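Local atomic coordinates of heavy metal cation tricomponent efflux pump ZneA(CzcA-like) (Cupriavidus metallidurans, PDB entry 4K0J), a protein that exports zinc across the bacterial inner membrane in exchange for protons, as the RND-family pump of a tripartite heavy-metal efflux system. Residues F343-V348 and A965-L970; L351-P356 and V961-T966; I360-T365 and G400-M405; E406-R411 and Q427-V432. All coordinates share one frame; numbering follows the deposited sequence.

Contact 1 of 4, residues F343-V348 and A965-L970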
loop_
_atom_site.group_PDB
_atom_site.type_symbol
_atom_site.label_atom_id
_atom_site.label_comp_id
_atom_site.label_asym_id
_atom_site.label_seq_id
_atom_site.Cartn_x
_atom_site.Cartn_y
_atom_site.Cartn_z
ATOM N N PHE C 343 38.463 -10.164 -26.121
ATOM C CA PHE C 343 39.708 -10.614 -26.741
ATOM C C PHE C 343 40.068 -9.834 -28.002
ATOM O O PHE C 343 41.245 -9.645 -28.301
ATOM C CB PHE C 343 39.661 -12.116 -27.032
ATOM C CG PHE C 343 39.965 -12.972 -25.835
ATOM C CD1 PHE C 343 39.022 -13.148 -24.834
ATOM C CD2 PHE C 343 41.193 -13.600 -25.709
ATOM C CE1 PHE C 343 39.299 -13.934 -23.730
ATOM C CE2 PHE C 343 41.475 -14.388 -24.608
ATOM C CZ PHE C 343 40.527 -14.555 -23.618
ATOM N N LEU C 344 39.059 -9.379 -28.740
ATOM C CA LEU C 344 39.315 -8.561 -29.921
ATOM C C LEU C 344 39.848 -7.179 -29.549
ATOM O O LEU C 344 40.795 -6.686 -30.164
ATOM C CB LEU C 344 38.062 -8.440 -30.789
ATOM C CG LEU C 344 37.758 -9.657 -31.664
ATOM C CD1 LEU C 344 36.376 -9.544 -32.285
ATOM C CD2 LEU C 344 38.823 -9.817 -32.740
ATOM N N VAL C 345 39.241 -6.557 -28.542
ATOM C CA VAL C 345 39.696 -5.248 -28.079
ATOM C C VAL C 345 41.129 -5.331 -27.558
ATOM O O VAL C 345 41.969 -4.487 -27.886
ATOM C CB VAL C 345 38.765 -4.661 -26.993
ATOM C CG1 VAL C 345 39.392 -3.436 -26.350
ATOM C CG2 VAL C 345 37.409 -4.315 -27.590
ATOM N N SER C 346 41.412 -6.363 -26.767
ATOM C CA SER C 346 42.771 -6.577 -26.274
ATOM C C SER C 346 43.738 -6.879 -27.415
ATOM O O SER C 346 44.909 -6.503 -27.358
ATOM C CB SER C 346 42.813 -7.695 -25.235
ATOM O OG SER C 346 42.246 -7.263 -24.014
ATOM N N LEU C 347 43.249 -7.559 -28.447
ATOM C CA LEU C 347 44.049 -7.801 -29.643
ATOM C C LEU C 347 44.429 -6.472 -30.285
ATOM O O LEU C 347 45.564 -6.291 -30.732
ATOM C CB LEU C 347 43.285 -8.671 -30.642
ATOM C CG LEU C 347 43.869 -10.055 -30.932
ATOM C CD1 LEU C 347 45.260 -9.928 -31.533
ATOM C CD2 LEU C 347 43.896 -10.905 -29.670
ATOM N N VAL C 348 43.478 -5.541 -30.315
ATOM C CA VAL C 348 43.736 -4.208 -30.851
ATOM C C VAL C 348 44.768 -3.450 -30.018
ATOM O O VAL C 348 45.706 -2.869 -30.567
ATOM C CB VAL C 348 42.457 -3.363 -30.942
ATOM C CG1 VAL C 348 42.780 -1.989 -31.506
ATOM C CG2 VAL C 348 41.427 -4.056 -31.802
ATOM N N ALA C 965 38.675 4.438 -32.548
ATOM C CA ALA C 965 37.727 4.068 -33.592
ATOM C C ALA C 965 37.822 2.596 -33.969
ATOM O O ALA C 965 36.948 2.069 -34.658
ATOM C CB ALA C 965 37.927 4.933 -34.815
ATOM N N THR C 966 38.892 1.939 -33.535
ATOM C CA THR C 966 39.037 0.511 -33.781
ATOM C C THR C 966 38.472 -0.319 -32.636
ATOM O O THR C 966 37.643 -1.203 -32.858
ATOM C CB THR C 966 40.495 0.116 -34.025
ATOM O OG1 THR C 966 40.989 0.813 -35.176
ATOM C CG2 THR C 966 40.597 -1.378 -34.265
ATOM N N VAL C 967 38.920 -0.041 -31.415
ATOM C CA VAL C 967 38.418 -0.786 -30.262
ATOM C C VAL C 967 36.908 -0.626 -30.114
ATOM O O VAL C 967 36.201 -1.584 -29.798
ATOM C CB VAL C 967 39.118 -0.388 -28.948
ATOM C CG1 VAL C 967 40.514 -0.971 -28.896
ATOM C CG2 VAL C 967 39.155 1.119 -28.794
ATOM N N ALA C 968 36.412 0.582 -30.363
ATOM C CA ALA C 968 34.981 0.828 -30.250
ATOM C C ALA C 968 34.212 0.148 -31.380
ATOM O O ALA C 968 32.997 -0.005 -31.303
ATOM C CB ALA C 968 34.695 2.319 -30.224
ATOM N N ALA C 969 34.923 -0.270 -32.423
ATOM C CA ALA C 969 34.277 -0.866 -33.586
ATOM C C ALA C 969 34.572 -2.353 -33.730
ATOM O O ALA C 969 34.151 -2.978 -34.700
ATOM C CB ALA C 969 34.675 -0.128 -34.851
ATOM N N LEU C 970 35.297 -2.916 -32.769
ATOM C CA LEU C 970 35.570 -4.352 -32.777
ATOM C C LEU C 970 34.933 -5.042 -31.582
ATOM O O LEU C 970 34.849 -6.269 -31.535
ATOM C CB LEU C 970 37.073 -4.641 -32.819
ATOM C CG LEU C 970 37.779 -4.363 -34.145
ATOM C CD1 LEU C 970 39.072 -5.149 -34.230
ATOM C CD2 LEU C 970 36.878 -4.684 -35.325
#
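Val-345 and Val-348 meet Thr-966, Val-967 and Leu-970 in an apolar helix-helix contact within the transmembrane domain of this RND pump, where the second and eleventh predicted membrane helices run side by side. The short segments 343-348 and 965-970 are nearly antiparallel (164°), and their axes approach to 8.8 Å. No hydrogen bond joins them, and the seam is made mostly by methyl groups. Val-348 sits in the middle and divides its two branches. With CG1 anti to the backbone N (chi1 -180°), that methyl reaches both Thr-966 CG2 and Val-967 CG1, at 3.6 Å from each. The other branch, CG2, lies 3.6 Å from Leu-970 CD1 and also touches Thr-966 CG2, which therefore fits between the two valine methyls. One turn earlier, Val-345 crosses Val-967 at about a right angle, CG1 against CG1 at 3.7 Å, while its CG2 rests on Val-967 O. Here the backbones come closest, 5.1 Å between the CA atoms of Val-345 and Val-967. Leu-344 lies farther out, laying CB and CD1 against Leu-970 O, with CD1 at 3.7 Å. Beyond the pair, Val-967 also packs on Asp-399 and Ile-402 of helix 399-411, and the far side of helix 958-970 is covered at Ala-968 by Val-923 of helix 911-939 and Leu-997 of helix 986-997.

Contact 2 of 4, residues L351-P356 and V961-T966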
loop_
_atom_site.group_PDB
_atom_site.type_symbol
_atom_site.label_atom_id
_atom_site.label_comp_id
_atom_site.label_asym_id
_atom_site.label_seq_id
_atom_site.Cartn_x
_atom_site.Cartn_y
_atom_site.Cartn_z
ATOM N N LEU C 351 48.214 -5.061 -30.619
ATOM C CA LEU C 351 48.718 -4.726 -31.948
ATOM C C LEU C 351 49.140 -3.261 -32.053
ATOM O O LEU C 351 50.050 -2.921 -32.810
ATOM C CB LEU C 351 47.667 -5.050 -33.013
ATOM C CG LEU C 351 47.488 -6.533 -33.346
ATOM C CD1 LEU C 351 46.155 -6.788 -34.035
ATOM C CD2 LEU C 351 48.640 -7.016 -34.211
ATOM N N PHE C 352 48.481 -2.397 -31.285
ATOM C CA PHE C 352 48.737 -0.963 -31.366
ATOM C C PHE C 352 49.895 -0.495 -30.491
ATOM O O PHE C 352 50.897 0.001 -31.005
ATOM C CB PHE C 352 47.468 -0.164 -31.052
ATOM C CG PHE C 352 46.755 0.338 -32.276
ATOM C CD1 PHE C 352 45.896 -0.486 -32.982
ATOM C CD2 PHE C 352 46.953 1.633 -32.724
ATOM C CE1 PHE C 352 45.243 -0.026 -34.112
ATOM C CE2 PHE C 352 46.304 2.100 -33.853
ATOM C CZ PHE C 352 45.448 1.269 -34.547
ATOM N N LEU C 353 49.758 -0.650 -29.176
ATOM C CA LEU C 353 50.782 -0.167 -28.248
ATOM C C LEU C 353 52.114 -0.897 -28.417
ATOM O O LEU C 353 53.180 -0.310 -28.226
ATOM C CB LEU C 353 50.305 -0.283 -26.799
ATOM C CG LEU C 353 49.026 0.470 -26.431
ATOM C CD1 LEU C 353 48.725 0.297 -24.951
ATOM C CD2 LEU C 353 49.128 1.941 -26.796
ATOM N N GLY C 354 52.047 -2.177 -28.772
ATOM C CA GLY C 354 53.239 -2.989 -28.939
ATOM C C GLY C 354 53.662 -3.640 -27.638
ATOM O O GLY C 354 54.140 -4.774 -27.624
ATOM N N SER C 355 53.483 -2.912 -26.541
ATOM C CA SER C 355 53.822 -3.415 -25.217
ATOM C C SER C 355 52.625 -4.088 -24.552
ATOM O O SER C 355 51.626 -3.431 -24.253
ATOM C CB SER C 355 54.337 -2.279 -24.333
ATOM O OG SER C 355 54.522 -2.723 -23.001
ATOM N N PRO C 356 52.727 -5.406 -24.313
ATOM C CA PRO C 356 51.673 -6.182 -23.652
ATOM C C PRO C 356 51.397 -5.670 -22.244
ATOM O O PRO C 356 50.285 -5.822 -21.734
ATOM C CB PRO C 356 52.264 -7.595 -23.598
ATOM C CG PRO C 356 53.727 -7.407 -23.728
ATOM C CD PRO C 356 53.891 -6.243 -24.645
ATOM N N VAL C 961 42.971 8.551 -32.503
ATOM C CA VAL C 961 41.680 8.469 -33.164
ATOM C C VAL C 961 41.457 7.099 -33.794
ATOM O O VAL C 961 40.408 6.490 -33.595
ATOM C CB VAL C 961 41.518 9.569 -34.229
ATOM C CG1 VAL C 961 40.230 9.362 -35.012
ATOM C CG2 VAL C 961 41.531 10.939 -33.576
ATOM N N LEU C 962 42.441 6.614 -34.544
ATOM C CA LEU C 962 42.330 5.296 -35.167
ATOM C C LEU C 962 42.165 4.194 -34.126
ATOM O O LEU C 962 41.388 3.256 -34.317
ATOM C CB LEU C 962 43.548 4.998 -36.043
ATOM C CG LEU C 962 43.658 5.770 -37.358
ATOM C CD1 LEU C 962 44.714 5.149 -38.253
ATOM C CD2 LEU C 962 42.313 5.825 -38.060
ATOM N N MET C 963 42.894 4.319 -33.022
ATOM C CA MET C 963 42.873 3.317 -31.964
ATOM C C MET C 963 41.493 3.240 -31.325
ATOM O O MET C 963 40.900 2.159 -31.225
ATOM C CB MET C 963 43.935 3.641 -30.912
ATOM C CG MET C 963 44.497 2.431 -30.190
ATOM S SD MET C 963 46.029 2.796 -29.309
ATOM C CE MET C 963 45.481 4.099 -28.211
ATOM N N THR C 964 40.984 4.397 -30.910
ATOM C CA THR C 964 39.647 4.494 -30.336
ATOM C C THR C 964 38.599 3.964 -31.308
ATOM O O THR C 964 37.751 3.142 -30.946
ATOM C CB THR C 964 39.288 5.948 -29.989
ATOM O OG1 THR C 964 39.424 6.768 -31.155
ATOM C CG2 THR C 964 40.200 6.482 -28.892
ATOM N N ALA C 965 38.675 4.438 -32.548
ATOM C CA ALA C 965 37.727 4.068 -33.592
ATOM C C ALA C 965 37.822 2.596 -33.969
ATOM O O ALA C 965 36.948 2.069 -34.658
ATOM C CB ALA C 965 37.927 4.933 -34.815
ATOM N N THR C 966 38.892 1.939 -33.535
ATOM C CA THR C 966 39.037 0.511 -33.781
ATOM C C THR C 966 38.472 -0.319 -32.636
ATOM O O THR C 966 37.643 -1.203 -32.858
ATOM C CB THR C 966 40.495 0.116 -34.025
ATOM O OG1 THR C 966 40.989 0.813 -35.176
ATOM C CG2 THR C 966 40.597 -1.378 -34.265
#
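Phe-352 reaches across to helix 958-970 and meets Met-963 along CB, CG, CD2, CE2 and CZ. At the root, CB of Phe-352 lies 3.7 Å from Met-963 SD. The first ring atom, CG, passes under the methionine CG, and CD2 of Phe-352 comes to 3.6 Å from that same Met-963 CG. Farther along, CE2 touches the methionine CB and CG, and CZ reaches its CA. The two side chains thus slide past each other in opposite senses, the thioether lying back toward the base of the phenylalanine. Met-963 CG, anti to its own backbone N (chi1 -151°), stands over one ring face, 4.0 Å from the Phe-352 centroid and 26° off the normal, a CH-pi contact displaced toward the rim. Its sulfur sits obliquely, SD being 4.6 Å from the Phe-352 centroid, so a Met-aromatic contact accompanies the CH-pi one; a bend at chi3 (58°) turns CE away from the line of the chain. This pairing ties the last turn of the second predicted transmembrane helix to the start of the eleventh in the RND membrane domain; just beyond, Gly-354 leaves the helix with positive phi and Ser-355 takes the N-cap position of the next. At the tip of the phenylalanine, CZ approaches Leu-962 CB at 4.4 Å. CE1 only comes near Thr-966 OG1, at an oblique angle, and that hydroxyl is already used within its own helix: Thr-966 OG1 donates to Leu-962 O at 2.6 Å. Leu-353 crosses Met-963 at about a right angle, its CD2 4.1 Å from the sulfur, and packs on Met-405 of helix 399-411.

Contact 3 of 4, residues I360-T365 and G400-M405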
loop_
_atom_site.group_PDB
_atom_site.type_symbol
_atom_site.label_atom_id
_atom_site.label_comp_id
_atom_site.label_asym_id
_atom_site.label_seq_id
_atom_site.Cartn_x
_atom_site.Cartn_y
_atom_site.Cartn_z
ATOM N N ILE C 360 47.737 -4.534 -21.162
ATOM C CA ILE C 360 47.046 -5.104 -20.011
ATOM C C ILE C 360 46.586 -4.031 -19.024
ATOM O O ILE C 360 45.437 -4.036 -18.586
ATOM C CB ILE C 360 47.921 -6.150 -19.286
ATOM C CG1 ILE C 360 48.025 -7.424 -20.127
ATOM C CG2 ILE C 360 47.351 -6.472 -17.914
ATOM C CD1 ILE C 360 48.755 -8.550 -19.438
ATOM N N ILE C 361 47.475 -3.103 -18.686
ATOM C CA ILE C 361 47.139 -2.083 -17.696
ATOM C C ILE C 361 46.048 -1.128 -18.184
ATOM O O ILE C 361 45.377 -0.485 -17.380
ATOM C CB ILE C 361 48.381 -1.278 -17.219
ATOM C CG1 ILE C 361 48.884 -0.337 -18.313
ATOM C CG2 ILE C 361 49.488 -2.214 -16.738
ATOM C CD1 ILE C 361 50.162 0.375 -17.952
ATOM N N VAL C 362 45.869 -1.037 -19.497
ATOM C CA VAL C 362 44.791 -0.217 -20.033
ATOM C C VAL C 362 43.563 -1.077 -20.325
ATOM O O VAL C 362 42.455 -0.564 -20.482
ATOM C CB VAL C 362 45.220 0.552 -21.300
ATOM C CG1 VAL C 362 45.231 -0.371 -22.504
ATOM C CG2 VAL C 362 44.293 1.736 -21.544
ATOM N N ALA C 363 43.764 -2.390 -20.389
ATOM C CA ALA C 363 42.657 -3.316 -20.594
ATOM C C ALA C 363 41.882 -3.516 -19.300
ATOM O O ALA C 363 40.655 -3.629 -19.308
ATOM C CB ALA C 363 43.158 -4.652 -21.118
ATOM N N VAL C 364 42.602 -3.544 -18.181
ATOM C CA VAL C 364 41.985 -3.790 -16.881
ATOM C C VAL C 364 41.075 -2.658 -16.420
ATOM O O VAL C 364 40.715 -2.592 -15.250
ATOM C CB VAL C 364 43.030 -4.049 -15.787
ATOM C CG1 VAL C 364 43.778 -5.343 -16.066
ATOM C CG2 VAL C 364 43.987 -2.872 -15.688
ATOM N N THR C 365 40.717 -1.767 -17.335
ATOM C CA THR C 365 39.694 -0.773 -17.060
ATOM C C THR C 365 38.322 -1.419 -17.256
ATOM O O THR C 365 37.382 -1.156 -16.502
ATOM C CB THR C 365 39.833 0.445 -17.988
ATOM O OG1 THR C 365 41.098 1.079 -17.758
ATOM C CG2 THR C 365 38.719 1.444 -17.731
ATOM N N GLY C 400 38.394 6.370 -22.908
ATOM C CA GLY C 400 38.738 7.356 -21.909
ATOM C C GLY C 400 40.145 7.117 -21.407
ATOM O O GLY C 400 40.801 8.030 -20.910
ATOM N N ALA C 401 40.616 5.883 -21.553
ATOM C CA ALA C 401 41.913 5.495 -21.009
ATOM C C ALA C 401 43.015 5.389 -22.057
ATOM O O ALA C 401 44.154 5.764 -21.796
ATOM C CB ALA C 401 41.791 4.184 -20.239
ATOM N N ILE C 402 42.684 4.876 -23.237
ATOM C CA ILE C 402 43.710 4.599 -24.241
ATOM C C ILE C 402 44.306 5.860 -24.865
ATOM O O ILE C 402 45.416 5.827 -25.394
ATOM C CB ILE C 402 43.204 3.654 -25.353
ATOM C CG1 ILE C 402 42.202 4.367 -26.260
ATOM C CG2 ILE C 402 42.599 2.393 -24.755
ATOM C CD1 ILE C 402 41.656 3.484 -27.359
ATOM N N VAL C 403 43.575 6.967 -24.802
ATOM C CA VAL C 403 44.081 8.232 -25.321
ATOM C C VAL C 403 45.217 8.750 -24.449
ATOM O O VAL C 403 46.182 9.334 -24.945
ATOM C CB VAL C 403 42.977 9.297 -25.396
ATOM C CG1 VAL C 403 42.037 9.003 -26.555
ATOM C CG2 VAL C 403 42.216 9.359 -24.086
ATOM N N VAL C 404 45.090 8.523 -23.145
ATOM C CA VAL C 404 46.110 8.900 -22.180
ATOM C C VAL C 404 47.376 8.093 -22.431
ATOM O O VAL C 404 48.467 8.648 -22.581
ATOM C CB VAL C 404 45.627 8.634 -20.747
ATOM C CG1 VAL C 404 46.647 9.134 -19.744
ATOM C CG2 VAL C 404 44.269 9.286 -20.517
ATOM N N MET C 405 47.209 6.776 -22.488
ATOM C CA MET C 405 48.302 5.853 -22.766
ATOM C C MET C 405 48.995 6.177 -24.086
ATOM O O MET C 405 50.219 6.084 -24.190
ATOM C CB MET C 405 47.779 4.416 -22.790
ATOM C CG MET C 405 48.814 3.389 -23.192
ATOM S SD MET C 405 50.238 3.387 -22.091
ATOM C CE MET C 405 49.474 2.878 -20.553
#
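Thr-365, which touches Ala-401 across the contact, has its carbonyl O taken by Ser-369 OG in a hydrogen bond. Its OG1 makes only a weak bond of 3.5 Å to Val-362 O and rests by Ala-401 CB at 4.0 Å in an otherwise apolar seam. The contact packs the third predicted transmembrane helix of the RND fold, around the break between helices 356-363 and 365-379, onto the fourth; in relatives such as AcrB the fourth helix carries acidic residues of the proton pathway. Val-362 occupies the centre. Its CG1 lies between the backbone N and the carbonyl carbon (chi1 77°), which sets CG2 anti to the N, where it touches two methyls, Ala-401 CB at 3.7 Å and Ile-402 CG2 at the same distance. Val-362 and Ala-401 are also the nearest backbone pair, their CA atoms 6.5 Å apart. Ile-402 offers only its CG2 branch to Val-362; its longer arm leads away to Met-963 and Thr-964 of helix 958-970. Leu-349 of helix 323-353 packs on both Val-362 and Ile-402. A turn farther along helix 399-411, Met-405 bends at chi2 and chi3 (59° and 64°), folding its end back to cross Ile-361 at about a right angle, methyl CE 3.7 Å from Ile-361 CD1.

Contact 4 of 4, residues E406-R411 and Q427-V432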
loop_
_atom_site.group_PDB
_atom_site.type_symbol
_atom_site.label_atom_id
_atom_site.label_comp_id
_atom_site.label_asym_id
_atom_site.label_seq_id
_atom_site.Cartn_x
_atom_site.Cartn_y
_atom_site.Cartn_z
ATOM N N GLU C 406 48.211 6.556 -25.092
ATOM C CA GLU C 406 48.769 6.937 -26.384
ATOM C C GLU C 406 49.567 8.223 -26.230
ATOM O O GLU C 406 50.635 8.375 -26.822
ATOM C CB GLU C 406 47.659 7.125 -27.425
ATOM C CG GLU C 406 48.098 6.914 -28.875
ATOM C CD GLU C 406 48.938 8.058 -29.423
ATOM O OE1 GLU C 406 48.801 9.196 -28.930
ATOM O OE2 GLU C 406 49.737 7.818 -30.355
ATOM N N ASN C 407 49.049 9.142 -25.424
ATOM C CA ASN C 407 49.699 10.431 -25.221
ATOM C C ASN C 407 50.949 10.330 -24.348
ATOM O O ASN C 407 51.745 11.265 -24.280
ATOM C CB ASN C 407 48.715 11.437 -24.619
ATOM C CG ASN C 407 49.059 12.872 -24.969
ATOM O OD1 ASN C 407 49.518 13.161 -26.074
ATOM N ND2 ASN C 407 48.837 13.780 -24.026
ATOM N N ILE C 408 51.119 9.192 -23.681
ATOM C CA ILE C 408 52.279 8.986 -22.818
ATOM C C ILE C 408 53.360 8.123 -23.473
ATOM O O ILE C 408 54.541 8.466 -23.445
ATOM C CB ILE C 408 51.875 8.366 -21.460
ATOM C CG1 ILE C 408 51.135 9.397 -20.604
ATOM C CG2 ILE C 408 53.097 7.849 -20.717
ATOM C CD1 ILE C 408 50.924 8.957 -19.173
ATOM N N LEU C 409 52.954 7.009 -24.069
ATOM C CA LEU C 409 53.911 6.047 -24.607
ATOM C C LEU C 409 54.394 6.407 -26.014
ATOM O O LEU C 409 55.199 5.685 -26.604
ATOM C CB LEU C 409 53.320 4.632 -24.585
ATOM C CG LEU C 409 54.203 3.537 -23.973
ATOM C CD1 LEU C 409 54.634 3.919 -22.565
ATOM C CD2 LEU C 409 53.482 2.197 -23.967
ATOM N N ARG C 410 53.911 7.524 -26.546
ATOM C CA ARG C 410 54.316 7.966 -27.877
ATOM C C ARG C 410 54.649 9.452 -27.908
ATOM O O ARG C 410 55.778 9.838 -28.210
ATOM C CB ARG C 410 53.229 7.646 -28.907
ATOM C CG ARG C 410 53.135 6.172 -29.265
ATOM C CD ARG C 410 54.435 5.682 -29.886
ATOM N NE ARG C 410 54.474 4.228 -30.010
ATOM C CZ ARG C 410 54.052 3.552 -31.073
ATOM N NH1 ARG C 410 53.550 4.198 -32.117
ATOM N NH2 ARG C 410 54.129 2.229 -31.093
ATOM N N ARG C 411 53.657 10.278 -27.594
ATOM C CA ARG C 411 53.821 11.727 -27.598
ATOM C C ARG C 411 54.929 12.184 -26.647
ATOM O O ARG C 411 55.748 13.040 -26.989
ATOM C CB ARG C 411 52.497 12.405 -27.234
ATOM C CG ARG C 411 52.600 13.900 -26.987
ATOM C CD ARG C 411 52.988 14.650 -28.250
ATOM N NE ARG C 411 53.318 16.043 -27.970
ATOM C CZ ARG C 411 54.533 16.468 -27.638
ATOM N NH1 ARG C 411 55.538 15.606 -27.546
ATOM N NH2 ARG C 411 54.744 17.755 -27.398
ATOM N N GLN C 427 52.036 15.078 -16.153
ATOM C CA GLN C 427 52.275 16.283 -16.932
ATOM C C GLN C 427 51.679 16.065 -18.315
ATOM O O GLN C 427 51.250 17.007 -18.981
ATOM C CB GLN C 427 53.775 16.575 -17.030
ATOM C CG GLN C 427 54.157 17.629 -18.064
ATOM C CD GLN C 427 53.494 18.970 -17.816
ATOM O OE1 GLN C 427 53.341 19.399 -16.673
ATOM N NE2 GLN C 427 53.091 19.638 -18.892
ATOM N N SER C 428 51.635 14.802 -18.724
ATOM C CA SER C 428 51.117 14.429 -20.034
ATOM C C SER C 428 49.618 14.148 -19.985
ATOM O O SER C 428 48.918 14.300 -20.988
ATOM C CB SER C 428 51.861 13.203 -20.563
ATOM O OG SER C 428 53.264 13.391 -20.471
ATOM N N VAL C 429 49.130 13.744 -18.815
ATOM C CA VAL C 429 47.720 13.406 -18.646
ATOM C C VAL C 429 46.860 14.660 -18.569
ATOM O O VAL C 429 45.635 14.586 -18.629
ATOM C CB VAL C 429 47.478 12.551 -17.383
ATOM C CG1 VAL C 429 48.615 11.559 -17.188
ATOM C CG2 VAL C 429 47.316 13.434 -16.153
ATOM N N LEU C 430 47.512 15.811 -18.435
ATOM C CA LEU C 430 46.815 17.088 -18.344
ATOM C C LEU C 430 46.530 17.668 -19.725
ATOM O O LEU C 430 45.607 18.466 -19.895
ATOM C CB LEU C 430 47.631 18.079 -17.509
ATOM C CG LEU C 430 47.215 18.276 -16.048
ATOM C CD1 LEU C 430 47.096 16.950 -15.320
ATOM C CD2 LEU C 430 48.204 19.189 -15.339
ATOM N N GLN C 431 47.328 17.262 -20.710
ATOM C CA GLN C 431 47.178 17.751 -22.076
ATOM C C GLN C 431 45.846 17.316 -22.676
ATOM O O GLN C 431 45.129 18.114 -23.277
ATOM C CB GLN C 431 48.321 17.240 -22.958
ATOM C CG GLN C 431 49.712 17.639 -22.491
ATOM C CD GLN C 431 50.803 17.123 -23.414
ATOM O OE1 GLN C 431 50.525 16.632 -24.508
ATOM N NE2 GLN C 431 52.052 17.231 -22.973
ATOM N N VAL C 432 45.523 16.039 -22.506
ATOM C CA VAL C 432 44.322 15.470 -23.098
ATOM C C VAL C 432 43.244 15.268 -22.025
ATOM O O VAL C 432 42.253 14.567 -22.234
ATOM C CB VAL C 432 44.660 14.150 -23.837
ATOM C CG1 VAL C 432 44.877 13.010 -22.846
ATOM C CG2 VAL C 432 43.591 13.809 -24.869
#
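Asn-407 gives its side-chain amide nitrogen to two acceptors on the facing segment, both through weak hydrogen bonds. ND2 of Asn-407 lies 3.1 Å from the backbone Ser-428 O, with a bent N-H...O angle of 130°. The second bond, from Asn-407 ND2 to Gln-431 OE1, is longer at 3.3 Å but straighter, at 154°. The two amide planes stand 78° apart, so the glutamine oxygen meets the asparagine from a nearly perpendicular group. The side chain of Asn-407 leaves its backbone toward the other segment, and CG anti to the backbone N carries the amide on to it; Gln-431 runs extended beyond CG and thereby carries OE1 back. These bonds join the cytoplasmic end of the fourth predicted transmembrane helix, where residues 407-411 form a wider pi-type turn, to the loosely helical approach to the fifth. Beside them carbon atoms pack. Ile-408 sets CG1 3.9 Å from Ser-428 CB, and its CD1 lies alongside Val-429 CG1 at 4.0 Å, the two side chains pointing the same way. Arg-411 passes at the margin, its CG 4.2 Å from Gln-431 OE1. In the next shell, Arg-957 packs on Asn-407, Ile-425 on Ile-408 and Arg-412 on Ser-428.

In the fold
All four contacts lie in the membrane domain, on the same side of the chain's centre. Contacts 1 and 2 fasten the same two helices, 323-353 and 958-970, at successive levels 8 Å apart between centres: methyl packing in the partly buried first, an aromatic-thioether pairing in the second, a surface contact. Contacts 3 and 4 share helix 399-411. Contact 3 is the most buried and almost wholly aliphatic; contact 4, at the helix end, adds weak amide bonds. Ile-402 joins contact 3 to contacts 1 and 2, while Val-404 of contact 3 packs on Val-429 of contact 4, and Met-963 of contact 2 touches Glu-406. Contacts 1 and 4 do not touch, their nearest atoms about 10 Å apart.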